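Local coordinates for orotidine 5'-phosphate decarboxylase (Streptomyces avermitilis, PDB 3V75), which probably catalyses the decarboxylation of orotidine 5'-phosphate to UMP, the last step of de novo UMP synthesis, at residues L135-S149 with A160-L174. Residues are numbered along the deposited sequence; the frame is centred on the assembly and turned at random.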
loop_
_atom_site.group_PDB
_atom_site.type_symbol
_atom_site.label_atom_id
_atom_site.label_comp_id
_atom_site.label_asym_id
_atom_site.label_seq_id
_atom_site.Cartn_x
_atom_site.Cartn_y
_atom_site.Cartn_z
ATOM N N LEU A 135 -5.656 -2.263 12.682
ATOM C CA LEU A 135 -6.777 -1.532 13.303
ATOM C C LEU A 135 -7.552 -2.339 14.302
ATOM O O LEU A 135 -8.583 -1.884 14.785
ATOM C CB LEU A 135 -7.734 -0.986 12.231
ATOM C CG LEU A 135 -7.080 0.027 11.276
ATOM C CD1 LEU A 135 -7.946 0.251 10.041
ATOM C CD2 LEU A 135 -6.705 1.357 11.976
ATOM N N ARG A 136 -7.096 -3.533 14.625
ATOM C CA ARG A 136 -7.781 -4.295 15.647
ATOM C C ARG A 136 -6.862 -4.477 16.844
ATOM O O ARG A 136 -5.673 -4.727 16.646
ATOM C CB ARG A 136 -8.183 -5.642 15.076
ATOM C CG ARG A 136 -9.181 -6.282 15.982
ATOM C CD ARG A 136 -9.961 -7.305 15.224
ATOM N NE ARG A 136 -9.162 -8.492 14.991
ATOM C CZ ARG A 136 -9.645 -9.514 14.296
ATOM N NH1 ARG A 136 -10.900 -9.407 13.823
ATOM N NH2 ARG A 136 -8.918 -10.616 14.101
ATOM N N LYS A 137 -7.373 -4.438 18.076
ATOM C CA LYS A 137 -6.417 -4.398 19.211
ATOM C C LYS A 137 -5.513 -5.572 19.465
ATOM O O LYS A 137 -4.492 -5.449 20.154
ATOM C CB LYS A 137 -7.109 -4.075 20.507
ATOM C CG LYS A 137 -8.135 -5.122 20.893
ATOM C CD LYS A 137 -8.424 -4.855 22.344
ATOM C CE LYS A 137 -9.269 -5.957 22.970
ATOM N NZ LYS A 137 -9.413 -5.526 24.396
ATOM N N ASP A 138 -5.884 -6.740 18.951
ATOM C CA ASP A 138 -5.061 -7.929 19.138
ATOM C C ASP A 138 -3.891 -7.987 18.162
ATOM O O ASP A 138 -3.050 -8.897 18.236
ATOM C CB ASP A 138 -5.927 -9.200 18.878
ATOM C CG ASP A 138 -6.356 -9.340 17.382
ATOM O OD1 ASP A 138 -6.726 -8.325 16.709
ATOM O OD2 ASP A 138 -6.342 -10.473 16.840
ATOM N N SER A 139 -3.825 -7.076 17.208
ATOM C CA SER A 139 -2.760 -7.204 16.212
ATOM C C SER A 139 -1.451 -6.686 16.723
ATOM O O SER A 139 -1.433 -5.699 17.472
ATOM C CB SER A 139 -3.071 -6.438 14.992
ATOM O OG SER A 139 -1.892 -6.483 14.201
ATOM N N PRO A 140 -0.317 -7.348 16.327
ATOM C CA PRO A 140 0.964 -6.836 16.822
ATOM C C PRO A 140 1.317 -5.515 16.120
ATOM O O PRO A 140 2.288 -4.942 16.550
ATOM C CB PRO A 140 1.975 -7.933 16.421
ATOM C CG PRO A 140 1.333 -8.540 15.172
ATOM C CD PRO A 140 -0.134 -8.589 15.538
ATOM N N LEU A 141 0.561 -5.070 15.100
ATOM C CA LEU A 141 0.774 -3.705 14.539
ATOM C C LEU A 141 -0.348 -2.699 14.845
ATOM O O LEU A 141 -0.473 -1.676 14.147
ATOM C CB LEU A 141 1.088 -3.743 13.040
ATOM C CG LEU A 141 2.379 -4.473 12.661
ATOM C CD1 LEU A 141 2.312 -5.000 11.221
ATOM C CD2 LEU A 141 3.540 -3.498 12.785
ATOM N N PHE A 142 -1.165 -2.984 15.872
ATOM C CA PHE A 142 -2.315 -2.127 16.189
ATOM C C PHE A 142 -1.880 -0.676 16.339
ATOM O O PHE A 142 -0.997 -0.377 17.153
ATOM C CB PHE A 142 -3.016 -2.553 17.484
ATOM C CG PHE A 142 -4.216 -1.680 17.854
ATOM C CD1 PHE A 142 -5.222 -1.418 16.938
ATOM C CD2 PHE A 142 -4.336 -1.143 19.130
ATOM C CE1 PHE A 142 -6.335 -0.621 17.270
ATOM C CE2 PHE A 142 -5.475 -0.385 19.490
ATOM C CZ PHE A 142 -6.445 -0.095 18.552
ATOM N N SER A 143 -2.525 0.203 15.588
ATOM C CA SER A 143 -2.214 1.628 15.566
ATOM C C SER A 143 -3.509 2.419 15.756
ATOM O O SER A 143 -4.607 1.917 15.495
ATOM C CB SER A 143 -1.555 1.993 14.223
ATOM O OG SER A 143 -0.346 1.255 14.030
ATOM N N ASP A 144 -3.396 3.674 16.189
ATOM C CA ASP A 144 -4.586 4.487 16.409
ATOM C C ASP A 144 -5.223 4.950 15.109
ATOM O O ASP A 144 -6.415 5.257 15.068
ATOM C CB ASP A 144 -4.203 5.683 17.273
ATOM C CG ASP A 144 -3.746 5.233 18.616
ATOM O OD1 ASP A 144 -4.619 4.772 19.398
ATOM O OD2 ASP A 144 -2.512 5.249 18.896
ATOM N N ALA A 145 -4.441 5.008 14.038
ATOM C CA ALA A 145 -4.999 5.271 12.714
ATOM C C ALA A 145 -4.105 4.702 11.637
ATOM O O ALA A 145 -2.944 4.364 11.901
ATOM C CB ALA A 145 -5.222 6.790 12.492
ATOM N N LEU A 146 -4.635 4.618 10.414
ATOM C CA LEU A 146 -3.903 4.046 9.292
ATOM C C LEU A 146 -4.088 4.955 8.106
ATOM O O LEU A 146 -5.217 5.380 7.826
ATOM C CB LEU A 146 -4.495 2.664 8.965
ATOM C CG LEU A 146 -3.930 1.950 7.744
ATOM C CD1 LEU A 146 -2.431 1.579 7.877
ATOM C CD2 LEU A 146 -4.828 0.691 7.415
ATOM N N THR A 147 -3.014 5.245 7.372
ATOM C CA THR A 147 -3.179 5.948 6.100
ATOM C C THR A 147 -3.578 4.924 5.026
ATOM O O THR A 147 -3.012 3.806 4.944
ATOM C CB THR A 147 -1.899 6.724 5.643
ATOM O OG1 THR A 147 -0.827 5.792 5.471
ATOM C CG2 THR A 147 -1.495 7.805 6.695
ATOM N N VAL A 148 -4.527 5.335 4.181
ATOM C CA VAL A 148 -5.051 4.471 3.105
ATOM C C VAL A 148 -5.172 5.235 1.812
ATOM O O VAL A 148 -5.395 6.461 1.800
ATOM C CB VAL A 148 -6.430 3.834 3.469
ATOM C CG1 VAL A 148 -6.277 2.906 4.680
ATOM C CG2 VAL A 148 -7.486 4.921 3.777
ATOM N N SER A 149 -5.020 4.515 0.711
ATOM C CA SER A 149 -5.055 5.124 -0.615
ATOM C C SER A 149 -6.428 4.738 -1.219
ATOM O O SER A 149 -6.885 3.592 -1.056
ATOM C CB SER A 149 -3.853 4.568 -1.393
ATOM O OG SER A 149 -3.661 5.145 -2.683
ATOM N N ALA A 160 -12.200 -1.335 6.317
ATOM C CA ALA A 160 -11.301 -0.621 7.229
ATOM C C ALA A 160 -12.054 0.451 8.021
ATOM O O ALA A 160 -11.788 0.632 9.218
ATOM C CB ALA A 160 -10.152 0.025 6.445
ATOM N N VAL A 161 -12.987 1.173 7.384
ATOM C CA VAL A 161 -13.825 2.138 8.108
ATOM C C VAL A 161 -14.585 1.450 9.234
ATOM O O VAL A 161 -14.589 1.929 10.383
ATOM C CB VAL A 161 -14.851 2.844 7.156
ATOM C CG1 VAL A 161 -15.826 3.733 7.951
ATOM C CG2 VAL A 161 -14.120 3.681 6.081
ATOM N N GLU A 162 -15.230 0.323 8.931
ATOM C CA GLU A 162 -16.054 -0.339 9.940
ATOM C C GLU A 162 -15.209 -0.847 11.100
ATOM O O GLU A 162 -15.584 -0.729 12.270
ATOM C CB GLU A 162 -16.831 -1.511 9.320
ATOM C CG GLU A 162 -17.909 -1.080 8.341
ATOM C CD GLU A 162 -18.495 -2.303 7.558
ATOM O OE1 GLU A 162 -17.929 -3.439 7.636
ATOM O OE2 GLU A 162 -19.508 -2.123 6.819
ATOM N N LEU A 163 -14.071 -1.459 10.786
ATOM C CA LEU A 163 -13.246 -2.007 11.868
ATOM C C LEU A 163 -12.628 -0.888 12.694
ATOM O O LEU A 163 -12.549 -0.995 13.927
ATOM C CB LEU A 163 -12.165 -2.931 11.306
ATOM C CG LEU A 163 -11.337 -3.603 12.396
ATOM C CD1 LEU A 163 -12.226 -4.254 13.517
ATOM C CD2 LEU A 163 -10.342 -4.634 11.793
ATOM N N ALA A 164 -12.211 0.185 12.028
ATOM C CA ALA A 164 -11.705 1.349 12.756
ATOM C C ALA A 164 -12.762 1.874 13.736
ATOM O O ALA A 164 -12.447 2.134 14.919
ATOM C CB ALA A 164 -11.289 2.428 11.803
ATOM N N ARG A 165 -14.017 2.035 13.291
ATOM C CA ARG A 165 -15.045 2.528 14.223
ATOM C C ARG A 165 -15.162 1.601 15.435
ATOM O O ARG A 165 -15.340 2.049 16.559
ATOM C CB ARG A 165 -16.430 2.570 13.586
ATOM C CG ARG A 165 -16.648 3.577 12.533
ATOM C CD ARG A 165 -18.189 3.636 12.210
ATOM N NE ARG A 165 -18.402 4.557 11.092
ATOM C CZ ARG A 165 -18.434 5.870 11.288
ATOM N NH1 ARG A 165 -18.334 6.344 12.542
ATOM N NH2 ARG A 165 -18.593 6.704 10.274
ATOM N N GLU A 166 -15.137 0.290 15.187
ATOM C CA GLU A 166 -15.286 -0.681 16.265
ATOM C C GLU A 166 -14.152 -0.634 17.296
ATOM O O GLU A 166 -14.388 -0.848 18.476
ATOM C CB GLU A 166 -15.404 -2.102 15.700
ATOM C CG GLU A 166 -16.700 -2.325 14.949
ATOM C CD GLU A 166 -16.801 -3.703 14.347
ATOM O OE1 GLU A 166 -15.851 -4.512 14.469
ATOM O OE2 GLU A 166 -17.897 -4.009 13.794
ATOM N N SER A 167 -12.930 -0.349 16.850
ATOM C CA SER A 167 -11.739 -0.332 17.723
ATOM C C SER A 167 -11.455 1.029 18.340
ATOM O O SER A 167 -10.573 1.143 19.179
ATOM C CB SER A 167 -10.500 -0.711 16.924
ATOM O OG SER A 167 -10.601 -2.030 16.434
ATOM N N GLY A 168 -12.160 2.061 17.898
ATOM C CA GLY A 168 -11.843 3.421 18.342
ATOM C C GLY A 168 -10.606 3.958 17.612
ATOM O O GLY A 168 -9.960 4.925 18.090
ATOM N N ALA A 169 -10.313 3.407 16.429
ATOM C CA ALA A 169 -9.218 3.858 15.567
ATOM C C ALA A 169 -9.756 4.757 14.467
ATOM O O ALA A 169 -10.979 4.955 14.336
ATOM C CB ALA A 169 -8.483 2.663 14.959
ATOM N N GLY A 170 -8.852 5.330 13.677
ATOM C CA GLY A 170 -9.246 6.203 12.577
ATOM C C GLY A 170 -8.514 5.848 11.289
ATOM O O GLY A 170 -7.677 4.930 11.244
ATOM N N LEU A 171 -8.842 6.584 10.234
ATOM C CA LEU A 171 -8.139 6.465 8.960
ATOM C C LEU A 171 -7.724 7.859 8.505
ATOM O O LEU A 171 -8.376 8.848 8.873
ATOM C CB LEU A 171 -9.032 5.875 7.853
ATOM C CG LEU A 171 -9.605 4.469 8.116
ATOM C CD1 LEU A 171 -10.557 4.082 6.939
ATOM C CD2 LEU A 171 -8.535 3.415 8.293
ATOM N N PHE A 172 -6.659 7.920 7.696
ATOM C CA PHE A 172 -6.361 9.119 6.902
ATOM C C PHE A 172 -6.327 8.702 5.458
ATOM O O PHE A 172 -5.462 7.920 5.030
ATOM C CB PHE A 172 -5.023 9.722 7.308
ATOM C CG PHE A 172 -5.066 10.418 8.667
ATOM C CD1 PHE A 172 -4.729 9.724 9.834
ATOM C CD2 PHE A 172 -5.479 11.760 8.777
ATOM C CE1 PHE A 172 -4.780 10.361 11.071
ATOM C CE2 PHE A 172 -5.527 12.382 10.004
ATOM C CZ PHE A 172 -5.177 11.690 11.149
ATOM N N VAL A 173 -7.293 9.209 4.700
ATOM C CA VAL A 173 -7.411 8.885 3.283
ATOM C C VAL A 173 -6.604 9.874 2.479
ATOM O O VAL A 173 -6.763 11.077 2.671
ATOM C CB VAL A 173 -8.912 8.932 2.842
ATOM C CG1 VAL A 173 -9.040 8.605 1.346
ATOM C CG2 VAL A 173 -9.732 7.932 3.710
ATOM N N LEU A 174 -5.757 9.396 1.566
ATOM C CA LEU A 174 -5.015 10.329 0.713
ATOM C C LEU A 174 -5.990 11.202 -0.059
ATOM O O LEU A 174 -6.907 10.685 -0.713
ATOM C CB LEU A 174 -4.160 9.580 -0.294
ATOM C CG LEU A 174 -3.152 8.577 0.256
ATOM C CD1 LEU A 174 -2.380 7.901 -0.851
ATOM C CD2 LEU A 174 -2.176 9.271 1.253
#
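The ring of F142 meets S167 obliquely, CE1 lying 4.2 Å from S167 CB, while K137 CA sits over the centre of one ring face and L135 CA lies in plane at its edge. At the other flat group, the guanidinium of R136, D138 OD1 arrives in plane at the edge and pairs with NE; the aliphatic part of R136 runs past the methyls of L163. The loop 135-144 leads into a beta-alpha-beta unit of the TIM barrel, in which strands 145-148 and 170-176 are parallel neighbours and helix 158-167, which carries L163 and S167, packs outside them. L135 joins the layers: CD1 reaches L171 CD2 at 3.7 Å, the two side chains crossing at about a right angle, and CD2 rests on A169 CB. With CG beside the backbone N (chi1 -62°), the fork of L135 points at both helix and strand. An alanine here would take away CG and both its methyls and is likely to leave a gap between A160, A169 and L171. On the barrel's outward side V148 CG2 also meets V173 CG2 at 3.8 Å. The opposite side carries A145, whose CB touches F172 CE1, and T147, whose hydroxyl bonds to D117 and to the backbone N of K119, the predicted proton donor. Five backbone hydrogen bonds tie the strands together, from G170 N to D144 O through to L174 N to V148 O, the latter at 3.0 Å. At the C-terminal end of the helix, S167 OG, in one of its two conformers, donates to L135 O at 2.6 Å, lying in the carbonyl plane with a C=O...OG angle of 151°.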